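Local coordinates for uncharacterized protein (Bacteroides ovatus CL02T12C04, PDB 6PTM) that probably hydrolyses carrageenan chains from their ends, as an exo-carrageenase of glycoside hydrolase family 42, at residues 146-151 and 543-548; 167-172 and 553-558; 392-397 and 467-472; 399-404 and 447-452. All coordinates share one frame; numbering follows the deposited sequence.

The four contacts illustrate how a barrel enzyme is held together both outside and inside. Interactions 1 and 2 are neighbours, their centres about 10 Å apart, and meet at strand 168-175, where Phe171 N of interaction 2 gives a probable hydrogen bond of 2.9 Å to Asn548 OD1 of interaction 1. Interactions 3 and 4 lie about 13 Å apart between centres and touch where Pro397 CD rests 3.5 Å from Glu449 OE1. Interaction 3 is the innermost, about 6 Å from the centre of the chain, and sits at the strand ends where enzymes of this clan carry their active site. Interaction 4, about 30 Å from interaction 1 between centres, holds a bound 1,2-ethanediol.

Interaction 1: residues 146-151 and 543-548; sequences LPTPVV and TMIDLN
Ile545 is the first residue of segment 543-548 to meet the loop 146-151, and it does so through its backbone as well as its side chain. Its carbonyl oxygen accepts a hydrogen bond from the hydroxyl of Thr148, OG1 to O being 2.8 Å, with a C=O...donor angle of 130° and the donor 16° from the carbonyl plane. With chi1 at -162°, OG1 points away from the threonine's own N and toward the helix, while Thr148 CG2 packs 3.8 Å from Ile545 CG2, the two side chains crossing at about a right angle. The next residues look elsewhere: Asp546 forms a salt bridge with Arg490, and Leu547 packs on Phe171. Helix 534-549 is an outer helix of the (beta/alpha)8 barrel expected for this family: one side lies on strand 168-175 and another meets the loop that follows the N-terminal helices. At Asn548 the contact becomes both apolar and water-mediated. Its CB lies 3.7 Å from Pro149 CD, and its ND2 passes 4.1 Å from Val151 CG2. The amide is pinned at both ends, OD1 accepting from Phe171 N and ND2 donating a hydrogen bond to water 1 at 3.1 Å. That water donates in turn to Thr148 OG1 at 2.8 Å and to Pro149 O at 2.7 Å.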
loop_
_atom_site.group_PDB
_atom_site.type_symbol
_atom_site.label_atom_id
_atom_site.label_comp_id
_atom_site.label_asym_id
_atom_site.label_seq_id
_atom_site.Cartn_x
_atom_site.Cartn_y
_atom_site.Cartn_z
ATOM N N LEU A 146 -22.225 -17.447 -0.757
ATOM C CA LEU A 146 -22.368 -16.733 0.520
ATOM C C LEU A 146 -23.102 -15.431 0.271
ATOM O O LEU A 146 -22.962 -14.850 -0.809
ATOM C CB LEU A 146 -20.978 -16.480 1.084
ATOM C CG LEU A 146 -20.225 -17.741 1.479
ATOM C CD1 LEU A 146 -18.851 -17.379 2.014
ATOM C CD2 LEU A 146 -21.023 -18.544 2.503
ATOM N N PRO A 147 -23.850 -14.940 1.283
ATOM C CA PRO A 147 -24.401 -13.598 1.232
ATOM C C PRO A 147 -23.298 -12.554 1.023
ATOM O O PRO A 147 -22.197 -12.672 1.620
ATOM C CB PRO A 147 -25.036 -13.388 2.622
ATOM C CG PRO A 147 -25.225 -14.792 3.201
ATOM C CD PRO A 147 -24.126 -15.631 2.566
ATOM N N THR A 148 -23.608 -11.506 0.263
ATOM C CA THR A 148 -22.647 -10.414 -0.017
ATOM C C THR A 148 -23.448 -9.128 -0.187
ATOM O O THR A 148 -24.542 -9.176 -0.730
ATOM C CB THR A 148 -21.744 -10.778 -1.207
ATOM O OG1 THR A 148 -20.613 -9.915 -1.162
ATOM C CG2 THR A 148 -22.432 -10.654 -2.545
ATOM N N PRO A 149 -22.972 -7.990 0.371
ATOM C CA PRO A 149 -23.756 -6.752 0.381
ATOM C C PRO A 149 -23.726 -6.034 -0.971
ATOM O O PRO A 149 -22.739 -6.143 -1.682
ATOM C CB PRO A 149 -23.081 -5.894 1.428
ATOM C CG PRO A 149 -21.632 -6.366 1.392
ATOM C CD PRO A 149 -21.707 -7.855 1.111
ATOM N N VAL A 150 -24.838 -5.391 -1.312
ATOM C CA VAL A 150 -24.917 -4.375 -2.386
ATOM C C VAL A 150 -24.644 -3.061 -1.656
ATOM O O VAL A 150 -25.561 -2.552 -1.017
ATOM C CB VAL A 150 -26.278 -4.400 -3.112
ATOM C CG1 VAL A 150 -26.354 -3.354 -4.206
ATOM C CG2 VAL A 150 -26.576 -5.770 -3.719
ATOM N N VAL A 151 -23.392 -2.591 -1.702
ATOM C CA VAL A 151 -22.907 -1.449 -0.874
ATOM C C VAL A 151 -23.448 -0.139 -1.454
ATOM O O VAL A 151 -23.109 0.218 -2.582
ATOM C CB VAL A 151 -21.366 -1.415 -0.765
ATOM C CG1 VAL A 151 -20.912 -0.232 0.057
ATOM C CG2 VAL A 151 -20.811 -2.720 -0.191
ATOM N N THR A 543 -13.407 -9.817 -6.717
ATOM C CA THR A 543 -12.606 -10.040 -5.487
ATOM C C THR A 543 -13.240 -9.291 -4.293
ATOM O O THR A 543 -13.431 -9.892 -3.231
ATOM C CB THR A 543 -11.142 -9.717 -5.761
ATOM O OG1 THR A 543 -10.717 -10.473 -6.910
ATOM C CG2 THR A 543 -10.284 -10.065 -4.577
ATOM N N MET A 544 -13.605 -8.028 -4.443
ATOM C CA MET A 544 -14.268 -7.268 -3.350
ATOM C C MET A 544 -15.530 -8.025 -2.905
ATOM O O MET A 544 -15.795 -8.144 -1.673
ATOM C CB MET A 544 -14.604 -5.841 -3.797
ATOM C CG MET A 544 -13.389 -4.994 -4.136
ATOM S SD MET A 544 -12.248 -4.800 -2.733
ATOM C CE MET A 544 -10.714 -5.393 -3.437
ATOM N N ILE A 545 -16.299 -8.537 -3.865
ATOM C CA ILE A 545 -17.549 -9.271 -3.536
ATOM C C ILE A 545 -17.215 -10.464 -2.647
ATOM O O ILE A 545 -17.957 -10.699 -1.665
ATOM C CB ILE A 545 -18.270 -9.722 -4.811
ATOM C CG1 ILE A 545 -18.955 -8.531 -5.481
ATOM C CG2 ILE A 545 -19.200 -10.888 -4.466
ATOM C CD1 ILE A 545 -19.496 -8.813 -6.867
ATOM N N ASP A 546 -16.187 -11.234 -3.006
ATOM C CA ASP A 546 -15.818 -12.404 -2.178
ATOM C C ASP A 546 -15.259 -11.939 -0.830
ATOM O O ASP A 546 -15.670 -12.491 0.217
ATOM C CB ASP A 546 -14.858 -13.353 -2.882
ATOM C CG ASP A 546 -15.529 -14.185 -3.957
ATOM O OD1 ASP A 546 -16.755 -14.395 -3.869
ATOM O OD2 ASP A 546 -14.824 -14.568 -4.887
ATOM N N LEU A 547 -14.355 -10.958 -0.814
ATOM C CA LEU A 547 -13.820 -10.464 0.479
ATOM C C LEU A 547 -14.977 -9.953 1.368
ATOM O O LEU A 547 -15.009 -10.260 2.556
ATOM C CB LEU A 547 -12.799 -9.359 0.205
ATOM C CG LEU A 547 -11.486 -9.756 -0.447
ATOM C CD1 LEU A 547 -10.822 -8.508 -0.989
ATOM C CD2 LEU A 547 -10.593 -10.446 0.557
ATOM N N ASN A 548 -15.909 -9.175 0.825
ATOM C CA ASN A 548 -17.091 -8.727 1.609
ATOM C C ASN A 548 -17.801 -9.934 2.233
ATOM O O ASN A 548 -18.219 -9.840 3.391
ATOM C CB ASN A 548 -18.033 -7.857 0.777
ATOM C CG ASN A 548 -17.456 -6.484 0.514
ATOM O OD1 ASN A 548 -16.460 -6.094 1.136
ATOM N ND2 ASN A 548 -18.038 -5.775 -0.446
HETATM O O HOH W 1 -20.283 -7.207 -1.952
#

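Interaction 2: residues 167-172 and 553-558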
loop_
_atom_site.group_PDB
_atom_site.type_symbol
_atom_site.label_atom_id
_atom_site.label_comp_id
_atom_site.label_asym_id
_atom_site.label_seq_id
_atom_site.Cartn_x
_atom_site.Cartn_y
_atom_site.Cartn_z
ATOM N N GLY A 167 -23.454 -2.297 9.527
ATOM C CA GLY A 167 -22.845 -2.900 10.714
ATOM C C GLY A 167 -21.804 -3.963 10.388
ATOM O O GLY A 167 -21.366 -4.573 11.298
ATOM N N LYS A 168 -21.395 -4.123 9.143
ATOM C CA LYS A 168 -20.375 -5.112 8.779
ATOM C C LYS A 168 -19.210 -4.430 8.085
ATOM O O LYS A 168 -19.422 -3.487 7.314
ATOM C CB LYS A 168 -21.017 -6.164 7.879
ATOM C CG LYS A 168 -21.943 -7.117 8.611
ATOM C CD LYS A 168 -21.110 -8.005 9.495
ATOM C CE LYS A 168 -21.915 -8.738 10.530
ATOM N NZ LYS A 168 -21.005 -9.605 11.303
ATOM N N PRO A 169 -17.977 -4.967 8.261
ATOM C CA PRO A 169 -16.822 -4.545 7.468
ATOM C C PRO A 169 -17.062 -4.838 5.981
ATOM O O PRO A 169 -17.535 -5.962 5.616
ATOM C CB PRO A 169 -15.607 -5.322 8.023
ATOM C CG PRO A 169 -16.135 -6.140 9.183
ATOM C CD PRO A 169 -17.643 -6.073 9.180
ATOM N N VAL A 170 -16.717 -3.848 5.146
ATOM C CA VAL A 170 -16.632 -4.010 3.674
ATOM C C VAL A 170 -15.262 -3.496 3.202
ATOM O O VAL A 170 -14.549 -2.821 3.977
ATOM C CB VAL A 170 -17.799 -3.331 2.933
ATOM C CG1 VAL A 170 -19.126 -3.965 3.300
ATOM C CG2 VAL A 170 -17.847 -1.824 3.157
ATOM N N PHE A 171 -14.930 -3.839 1.971
ATOM C CA PHE A 171 -13.704 -3.448 1.253
ATOM C C PHE A 171 -14.108 -2.763 -0.053
ATOM O O PHE A 171 -14.949 -3.305 -0.782
ATOM C CB PHE A 171 -12.816 -4.684 1.077
ATOM C CG PHE A 171 -12.549 -5.383 2.393
ATOM C CD1 PHE A 171 -11.723 -4.796 3.350
ATOM C CD2 PHE A 171 -13.167 -6.585 2.703
ATOM C CE1 PHE A 171 -11.517 -5.403 4.581
ATOM C CE2 PHE A 171 -12.985 -7.168 3.944
ATOM C CZ PHE A 171 -12.158 -6.583 4.873
ATOM N N LEU A 172 -13.471 -1.636 -0.368
ATOM C CA LEU A 172 -13.894 -0.757 -1.479
ATOM C C LEU A 172 -12.860 -0.750 -2.616
ATOM O O LEU A 172 -11.631 -0.657 -2.351
ATOM C CB LEU A 172 -14.153 0.655 -0.962
ATOM C CG LEU A 172 -15.242 0.805 0.108
ATOM C CD1 LEU A 172 -15.510 2.299 0.348
ATOM C CD2 LEU A 172 -16.547 0.048 -0.220
ATOM N N TYR A 553 -13.883 -12.884 8.679
ATOM C CA TYR A 553 -12.652 -13.700 8.576
ATOM C C TYR A 553 -11.471 -12.774 8.205
ATOM O O TYR A 553 -10.399 -12.854 8.823
ATOM C CB TYR A 553 -12.831 -14.829 7.561
ATOM C CG TYR A 553 -13.784 -15.931 7.963
ATOM C CD1 TYR A 553 -14.230 -16.090 9.271
ATOM C CD2 TYR A 553 -14.234 -16.838 7.007
ATOM C CE1 TYR A 553 -15.071 -17.137 9.611
ATOM C CE2 TYR A 553 -15.078 -17.878 7.333
ATOM C CZ TYR A 553 -15.490 -18.033 8.642
ATOM O OH TYR A 553 -16.316 -19.070 8.969
ATOM N N ILE A 554 -11.685 -11.897 7.218
ATOM C CA ILE A 554 -10.642 -11.009 6.658
ATOM C C ILE A 554 -10.181 -10.086 7.775
ATOM O O ILE A 554 -8.933 -9.984 8.015
ATOM C CB ILE A 554 -11.139 -10.273 5.399
ATOM C CG1 ILE A 554 -11.503 -11.229 4.263
ATOM C CG2 ILE A 554 -10.104 -9.259 4.945
ATOM C CD1 ILE A 554 -10.401 -12.195 3.858
ATOM N N MET A 555 -11.110 -9.499 8.535
ATOM C CA MET A 555 -10.643 -8.595 9.611
ATOM C C MET A 555 -9.879 -9.426 10.649
ATOM O O MET A 555 -8.900 -8.914 11.135
ATOM C CB MET A 555 -11.771 -7.808 10.281
ATOM C CG MET A 555 -12.527 -6.909 9.361
ATOM S SD MET A 555 -11.464 -5.724 8.459
ATOM C CE MET A 555 -10.526 -5.049 9.828
ATOM N N SER A 556 -10.278 -10.677 10.949
ATOM C CA SER A 556 -9.529 -11.534 11.899
ATOM C C SER A 556 -8.107 -11.784 11.369
ATOM O O SER A 556 -7.113 -11.680 12.172
ATOM C CB SER A 556 -10.245 -12.812 12.194
ATOM O OG SER A 556 -11.448 -12.546 12.896
ATOM N N PHE A 557 -7.966 -12.077 10.078
ATOM C CA PHE A 557 -6.611 -12.238 9.478
ATOM C C PHE A 557 -5.821 -10.926 9.581
ATOM O O PHE A 557 -4.642 -11.017 9.931
ATOM C CB PHE A 557 -6.662 -12.712 8.025
ATOM C CG PHE A 557 -7.077 -14.148 7.861
ATOM C CD1 PHE A 557 -6.287 -15.172 8.371
ATOM C CD2 PHE A 557 -8.234 -14.484 7.180
ATOM C CE1 PHE A 557 -6.659 -16.503 8.214
ATOM C CE2 PHE A 557 -8.573 -15.810 6.988
ATOM C CZ PHE A 557 -7.808 -16.815 7.527
ATOM N N GLN A 558 -6.415 -9.759 9.308
ATOM C CA GLN A 558 -5.678 -8.454 9.338
ATOM C C GLN A 558 -5.220 -8.187 10.777
ATOM O O GLN A 558 -4.121 -7.640 10.996
ATOM C CB GLN A 558 -6.541 -7.263 8.895
ATOM C CG GLN A 558 -6.870 -7.186 7.400
ATOM C CD GLN A 558 -7.562 -5.884 7.067
ATOM O OE1 GLN A 558 -7.795 -5.039 7.969
ATOM N NE2 GLN A 558 -7.846 -5.686 5.780
#
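Phe171 pushes the far end of its ring into helix 551-559, where CZ comes within 3.4 Å of Ile554 CG2 and 3.8 Å of Met555 SD. The sulfur sits at the ring edge, 4.9 Å from the ring centroid and 76° off the normal, which makes this a Met-aromatic contact of the edge type. The ring belongs to strand 168-175 of the catalytic barrel, and the helix follows directly on the last helix of that barrel. The helix is also covered on another side by strand 707-715, against which Phe557 packs, so it is wedged between the barrel and the C-terminal beta domain. A chi1 of -61° sets Met555 CG against Pro169 CG at 3.7 Å, and the bend at chi2 turns SD to the Phe171 ring; the Phe171 and Met555 side chains run past each other in opposite directions. Ile554 meets the ring at a slant, Ile554 CG2 also reaching Phe171 CE2 at 3.7 Å, a close fit in a buried place. Replacing Phe171 by an alanine would probably open a gap beside Ile554 and Met555 and take from the sulfur its aromatic partner. Near CE1, Gln558, extended beyond CG, arrives from the opposite direction with its amide plane 58° from the ring; NE2 stands 3.9 Å from Phe171 CE1 and gives its hydrogen bond to Thr497 O.

Interaction 3: residues 392-397 and 467-472; sequences HIKIMP and FNTEGH
Lys394 leaves the backbone with CG trans to its nitrogen (chi1 -178°) and bends at chi3 (-64°), crossing obliquely over Thr469 toward Glu470. Thr469 OG1, set between its own nitrogen and carbonyl carbon (chi1 44°), lies 3.4 Å from Lys394 CG. The same torsion sends Thr469 CG2 the other way, over the centre of the Phe467 ring and 3.7 Å from His392 CE1. His392 and Phe467 meet obliquely, CE1 to CD2 being 3.7 Å. Water 2 lies in the plane of the imidazole and links His392 ND1 to Thr469 OG1, while His392 NE2 is hydrogen-bonded to Leu286 O. Both strands, 391-394 and 466-471, are staves of a (beta/alpha)8 barrel with strand 421-423 between them, and their side chains meet within its interior. At its C-terminal end, where the active site of such enzymes lies, Lys394 NZ forms a 2.8 Å salt bridge with Glu470 OE1 on the anti lone pair; NZ is also bonded to water 3 and to Asn292 OD1. Glu470 OE2 accepts from His472 NE2 at 2.5 Å, a length to be read with caution. The Lys394 bond, backed by Asn292 and water 3, probably fixes OE1; the His472 contact adds to this only if its length is real.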
loop_
_atom_site.group_PDB
_atom_site.type_symbol
_atom_site.label_atom_id
_atom_site.label_comp_id
_atom_site.label_asym_id
_atom_site.label_seq_id
_atom_site.Cartn_x
_atom_site.Cartn_y
_atom_site.Cartn_z
ATOM N N HIS A 392 -4.328 11.549 5.407
ATOM C CA HIS A 392 -3.345 10.571 4.930
ATOM C C HIS A 392 -2.534 11.200 3.821
ATOM O O HIS A 392 -2.872 12.288 3.335
ATOM C CB HIS A 392 -4.056 9.276 4.486
ATOM C CG HIS A 392 -5.191 9.502 3.557
ATOM N ND1 HIS A 392 -5.071 9.331 2.189
ATOM C CD2 HIS A 392 -6.473 9.841 3.799
ATOM C CE1 HIS A 392 -6.233 9.578 1.624
ATOM N NE2 HIS A 392 -7.132 9.888 2.604
ATOM N N ILE A 393 -1.523 10.459 3.408
ATOM C CA ILE A 393 -0.526 10.891 2.406
ATOM C C ILE A 393 -0.351 9.747 1.400
ATOM O O ILE A 393 -0.252 8.566 1.835
ATOM C CB ILE A 393 0.772 11.270 3.146
ATOM C CG1 ILE A 393 0.520 12.309 4.245
ATOM C CG2 ILE A 393 1.855 11.727 2.187
ATOM C CD1 ILE A 393 1.648 12.352 5.293
ATOM N N LYS A 394 -0.291 10.069 0.105
ATOM C CA LYS A 394 -0.063 9.026 -0.933
ATOM C C LYS A 394 1.438 8.697 -0.960
ATOM O O LYS A 394 2.169 9.116 -1.884
ATOM C CB LYS A 394 -0.615 9.461 -2.281
ATOM C CG LYS A 394 -0.440 8.405 -3.369
ATOM C CD LYS A 394 -0.738 8.894 -4.737
ATOM C CE LYS A 394 -2.197 9.302 -4.906
ATOM N NZ LYS A 394 -2.506 9.674 -6.314
ATOM N N ILE A 395 1.886 7.995 0.073
ATOM C CA ILE A 395 3.323 7.666 0.266
ATOM C C ILE A 395 3.677 6.500 -0.649
ATOM O O ILE A 395 2.927 5.517 -0.663
ATOM C CB ILE A 395 3.618 7.315 1.729
ATOM C CG1 ILE A 395 3.401 8.517 2.650
ATOM C CG2 ILE A 395 5.013 6.741 1.842
ATOM C CD1 ILE A 395 3.286 8.102 4.097
ATOM N N MET A 396 4.812 6.595 -1.340
ATOM C CA MET A 396 5.343 5.455 -2.126
ATOM C C MET A 396 5.979 4.481 -1.143
ATOM O O MET A 396 6.996 4.804 -0.567
ATOM C CB MET A 396 6.395 5.943 -3.119
ATOM C CG MET A 396 5.819 6.824 -4.203
ATOM S SD MET A 396 7.097 7.870 -4.916
ATOM C CE MET A 396 8.391 6.676 -5.323
ATOM N N PRO A 397 5.460 3.265 -0.906
ATOM C CA PRO A 397 6.037 2.407 0.129
ATOM C C PRO A 397 7.509 2.042 -0.080
ATOM O O PRO A 397 8.142 1.730 0.890
ATOM C CB PRO A 397 5.188 1.147 0.050
ATOM C CG PRO A 397 3.866 1.656 -0.455
ATOM C CD PRO A 397 4.236 2.705 -1.480
ATOM N N PHE A 467 -5.893 3.036 2.936
ATOM C CA PHE A 467 -6.445 3.564 1.667
ATOM C C PHE A 467 -5.311 3.728 0.663
ATOM O O PHE A 467 -4.487 4.619 0.846
ATOM C CB PHE A 467 -7.174 4.885 1.918
ATOM C CG PHE A 467 -7.955 5.409 0.739
ATOM C CD1 PHE A 467 -8.213 4.638 -0.384
ATOM C CD2 PHE A 467 -8.449 6.700 0.767
ATOM C CE1 PHE A 467 -8.942 5.149 -1.447
ATOM C CE2 PHE A 467 -9.204 7.196 -0.279
ATOM C CZ PHE A 467 -9.421 6.433 -1.399
ATOM N N ASN A 468 -5.232 2.813 -0.297
ATOM C CA ASN A 468 -4.316 2.912 -1.457
ATOM C C ASN A 468 -4.977 3.810 -2.502
ATOM O O ASN A 468 -5.922 3.360 -3.136
ATOM C CB ASN A 468 -3.941 1.538 -2.007
ATOM C CG ASN A 468 -2.853 1.631 -3.044
ATOM O OD1 ASN A 468 -2.753 2.642 -3.763
ATOM N ND2 ASN A 468 -2.086 0.550 -3.172
ATOM N N THR A 469 -4.519 5.059 -2.604
ATOM C CA THR A 469 -5.185 6.167 -3.342
ATOM C C THR A 469 -4.722 6.175 -4.794
ATOM O O THR A 469 -5.265 6.953 -5.575
ATOM C CB THR A 469 -4.929 7.517 -2.670
ATOM O OG1 THR A 469 -3.547 7.634 -2.291
ATOM C CG2 THR A 469 -5.839 7.665 -1.469
ATOM N N GLU A 470 -3.754 5.340 -5.138
ATOM C CA GLU A 470 -3.385 5.141 -6.554
ATOM C C GLU A 470 -2.802 3.746 -6.697
ATOM O O GLU A 470 -1.567 3.624 -6.730
ATOM C CB GLU A 470 -2.421 6.235 -6.998
ATOM C CG GLU A 470 -2.192 6.255 -8.496
ATOM C CD GLU A 470 -1.133 7.256 -8.927
ATOM O OE1 GLU A 470 -1.122 8.375 -8.361
ATOM O OE2 GLU A 470 -0.274 6.880 -9.755
ATOM N N GLY A 471 -3.668 2.742 -6.771
ATOM C CA GLY A 471 -3.258 1.329 -6.719
ATOM C C GLY A 471 -2.445 0.961 -7.949
ATOM O O GLY A 471 -2.952 1.158 -9.097
ATOM N N HIS A 472 -1.219 0.474 -7.739
ATOM C CA HIS A 472 -0.285 0.104 -8.828
ATOM C C HIS A 472 -0.040 -1.407 -8.756
ATOM O O HIS A 472 1.105 -1.859 -9.023
ATOM C CB HIS A 472 0.965 1.010 -8.793
ATOM C CG HIS A 472 0.747 2.332 -9.452
ATOM N ND1 HIS A 472 0.531 2.449 -10.833
ATOM C CD2 HIS A 472 0.689 3.584 -8.939
ATOM C CE1 HIS A 472 0.319 3.725 -11.119
ATOM N NE2 HIS A 472 0.397 4.446 -9.962
HETATM O O HOH W 2 -3.435 8.088 0.432
HETATM O O HOH W 3 -5.252 9.822 -5.691
#

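Interaction 4: residues 399-404 and 447-452. With EDO (1,2-ethanediol), chain D.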
loop_
_atom_site.group_PDB
_atom_site.type_symbol
_atom_site.label_atom_id
_atom_site.label_comp_id
_atom_site.label_asym_id
_atom_site.label_seq_id
_atom_site.Cartn_x
_atom_site.Cartn_y
_atom_site.Cartn_z
ATOM N N LEU A 399 9.888 3.927 -0.631
ATOM C CA LEU A 399 10.758 4.898 0.086
ATOM C C LEU A 399 11.093 4.377 1.492
ATOM O O LEU A 399 12.018 4.886 2.087
ATOM C CB LEU A 399 10.117 6.282 0.106
ATOM C CG LEU A 399 9.959 6.976 -1.239
ATOM C CD1 LEU A 399 9.330 8.342 -1.071
ATOM C CD2 LEU A 399 11.306 7.105 -1.929
ATOM N N TRP A 400 10.401 3.343 1.972
ATOM C CA TRP A 400 10.802 2.538 3.151
ATOM C C TRP A 400 11.278 1.134 2.754
ATOM O O TRP A 400 12.274 0.693 3.351
ATOM C CB TRP A 400 9.662 2.425 4.152
ATOM C CG TRP A 400 10.020 1.610 5.343
ATOM C CD1 TRP A 400 10.593 2.040 6.500
ATOM C CD2 TRP A 400 9.772 0.206 5.518
ATOM N NE1 TRP A 400 10.744 0.993 7.374
ATOM C CE2 TRP A 400 10.252 -0.145 6.792
ATOM C CE3 TRP A 400 9.220 -0.790 4.714
ATOM C CZ2 TRP A 400 10.217 -1.448 7.273
ATOM C CZ3 TRP A 400 9.133 -2.076 5.204
ATOM C CH2 TRP A 400 9.648 -2.398 6.460
ATOM N N SER A 401 10.594 0.431 1.837
ATOM C CA SER A 401 10.921 -1.001 1.572
ATOM C C SER A 401 12.227 -1.112 0.757
ATOM O O SER A 401 12.860 -2.162 0.855
ATOM C CB SER A 401 9.764 -1.750 0.923
ATOM O OG SER A 401 9.343 -1.129 -0.286
ATOM N N ASP A 402 12.612 -0.089 -0.013
ATOM C CA ASP A 402 13.931 -0.028 -0.701
ATOM C C ASP A 402 14.931 0.717 0.204
ATOM O O ASP A 402 14.562 1.108 1.330
ATOM C CB ASP A 402 13.833 0.537 -2.117
ATOM C CG ASP A 402 13.221 -0.422 -3.149
ATOM O OD1 ASP A 402 13.109 -1.625 -2.862
ATOM O OD2 ASP A 402 12.822 0.061 -4.214
ATOM N N ASN A 403 16.185 0.853 -0.252
ATOM C CA ASN A 403 17.337 1.203 0.613
ATOM C C ASN A 403 17.479 2.711 0.854
ATOM O O ASN A 403 18.135 3.057 1.860
ATOM C CB ASN A 403 18.627 0.624 0.043
ATOM C CG ASN A 403 18.645 -0.887 0.107
ATOM O OD1 ASN A 403 18.360 -1.463 1.156
ATOM N ND2 ASN A 403 18.886 -1.549 -1.003
ATOM N N LYS A 404 16.917 3.563 0.002
ATOM C CA LYS A 404 17.164 5.023 0.022
ATOM C C LYS A 404 16.410 5.680 1.190
ATOM O O LYS A 404 15.220 5.328 1.428
ATOM C CB LYS A 404 16.826 5.620 -1.346
ATOM C CG LYS A 404 17.642 5.027 -2.510
ATOM C CD LYS A 404 17.387 5.679 -3.864
ATOM N N TRP A 447 6.186 -8.670 -4.437
ATOM C CA TRP A 447 5.330 -8.866 -3.236
ATOM C C TRP A 447 5.737 -7.939 -2.075
ATOM O O TRP A 447 5.073 -8.006 -1.034
ATOM C CB TRP A 447 5.389 -10.334 -2.757
ATOM C CG TRP A 447 6.766 -10.769 -2.340
ATOM C CD1 TRP A 447 7.870 -10.846 -3.148
ATOM C CD2 TRP A 447 7.231 -11.109 -1.018
ATOM N NE1 TRP A 447 8.971 -11.239 -2.438
ATOM C CE2 TRP A 447 8.611 -11.427 -1.130
ATOM C CE3 TRP A 447 6.624 -11.208 0.237
ATOM C CZ2 TRP A 447 9.386 -11.785 -0.033
ATOM C CZ3 TRP A 447 7.383 -11.604 1.315
ATOM C CH2 TRP A 447 8.745 -11.868 1.185
ATOM N N VAL A 448 6.822 -7.173 -2.183
ATOM C CA VAL A 448 7.527 -6.610 -0.992
ATOM C C VAL A 448 6.699 -5.449 -0.401
ATOM O O VAL A 448 6.592 -5.385 0.835
ATOM C CB VAL A 448 8.986 -6.193 -1.301
ATOM C CG1 VAL A 448 9.619 -5.504 -0.117
ATOM C CG2 VAL A 448 9.853 -7.389 -1.658
ATOM N N GLU A 449 6.132 -4.568 -1.231
ATOM C CA GLU A 449 5.330 -3.425 -0.718
ATOM C C GLU A 449 4.027 -3.915 -0.052
ATOM O O GLU A 449 3.758 -3.497 1.113
ATOM C CB GLU A 449 5.101 -2.425 -1.835
ATOM C CG GLU A 449 6.392 -1.798 -2.298
ATOM C CD GLU A 449 6.204 -0.797 -3.416
ATOM O OE1 GLU A 449 5.163 -0.080 -3.424
ATOM O OE2 GLU A 449 7.081 -0.772 -4.276
ATOM N N ILE A 450 3.216 -4.751 -0.718
ATOM C CA ILE A 450 1.887 -5.164 -0.163
ATOM C C ILE A 450 2.028 -6.176 0.989
ATOM O O ILE A 450 1.031 -6.372 1.706
ATOM C CB ILE A 450 0.952 -5.686 -1.259
ATOM C CG1 ILE A 450 1.505 -6.898 -2.008
ATOM C CG2 ILE A 450 0.560 -4.560 -2.213
ATOM C CD1 ILE A 450 0.464 -7.536 -2.925
ATOM N N CYS A 451 3.170 -6.856 1.142
ATOM C CA CYS A 451 3.424 -7.749 2.296
ATOM C C CYS A 451 4.255 -7.004 3.359
ATOM O O CYS A 451 3.713 -6.626 4.398
ATOM C CB CYS A 451 4.069 -9.054 1.869
ATOM S SG CYS A 451 2.951 -10.094 0.886
ATOM N N MET A 452 5.512 -6.708 3.077
ATOM C CA MET A 452 6.451 -6.207 4.116
ATOM C C MET A 452 6.153 -4.752 4.470
ATOM O O MET A 452 6.063 -4.498 5.654
ATOM C CB MET A 452 7.912 -6.333 3.706
ATOM C CG MET A 452 8.802 -6.148 4.890
ATOM S SD MET A 452 10.535 -6.474 4.492
ATOM C CE MET A 452 10.971 -4.995 3.579
HETATM C C1 EDO D . 15.092 -4.877 -0.627
HETATM O O1 EDO D . 13.726 -4.523 -0.446
HETATM C C2 EDO D . 15.886 -3.770 -1.148
HETATM O O2 EDO D . 15.234 -3.105 -2.211
#
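Where the barrel meets the following domain, built round a parallel sheet, the short helix 398-401 docks on helix 448-460 and offers its end to a bound diol. Trp400 carries the apolar half. A chi1 of 179° carries the indole straight away from the backbone N and swings the six-membered ring toward Met452, and Trp400 CZ3 lies 3.8 Å from Met452 CE. The two side chains cross at about a right angle; the methionine, bent at chi3, brings CE round to the indole while its CG stays 4.1 Å from CZ3. The indole also stacks on Phe456 and meets Phe599 edge-to-face, so this one side chain spans the seam between the barrel and the neighbouring domain. A serine in place of Trp400 would probably leave Met452 CE and the Phe456 ring without their aromatic partner and open a gap between the two domains. Ser401 comes closest in backbone terms to Glu449. Its CB packs 3.9 Å from Val448 CG1, and its OG rests 3.6 Å from Glu449 CG, while making a weak hydrogen bond to Pro397 O. The carboxylate of Glu449 turns elsewhere, OE1 accepting from Ser426 N. Beyond the helix end, 1,2-ethanediol, probably from the crystallisation liquor, donates through O1 to Ser401 O at 2.8 Å and through O2 to Asp402 OD1 at 2.7 Å. This implies only that Ser401 O and Asp402 OD1 can accept hydrogen bonds beside the apolar packing of Trp400 and Met452; no natural ligand need be inferred.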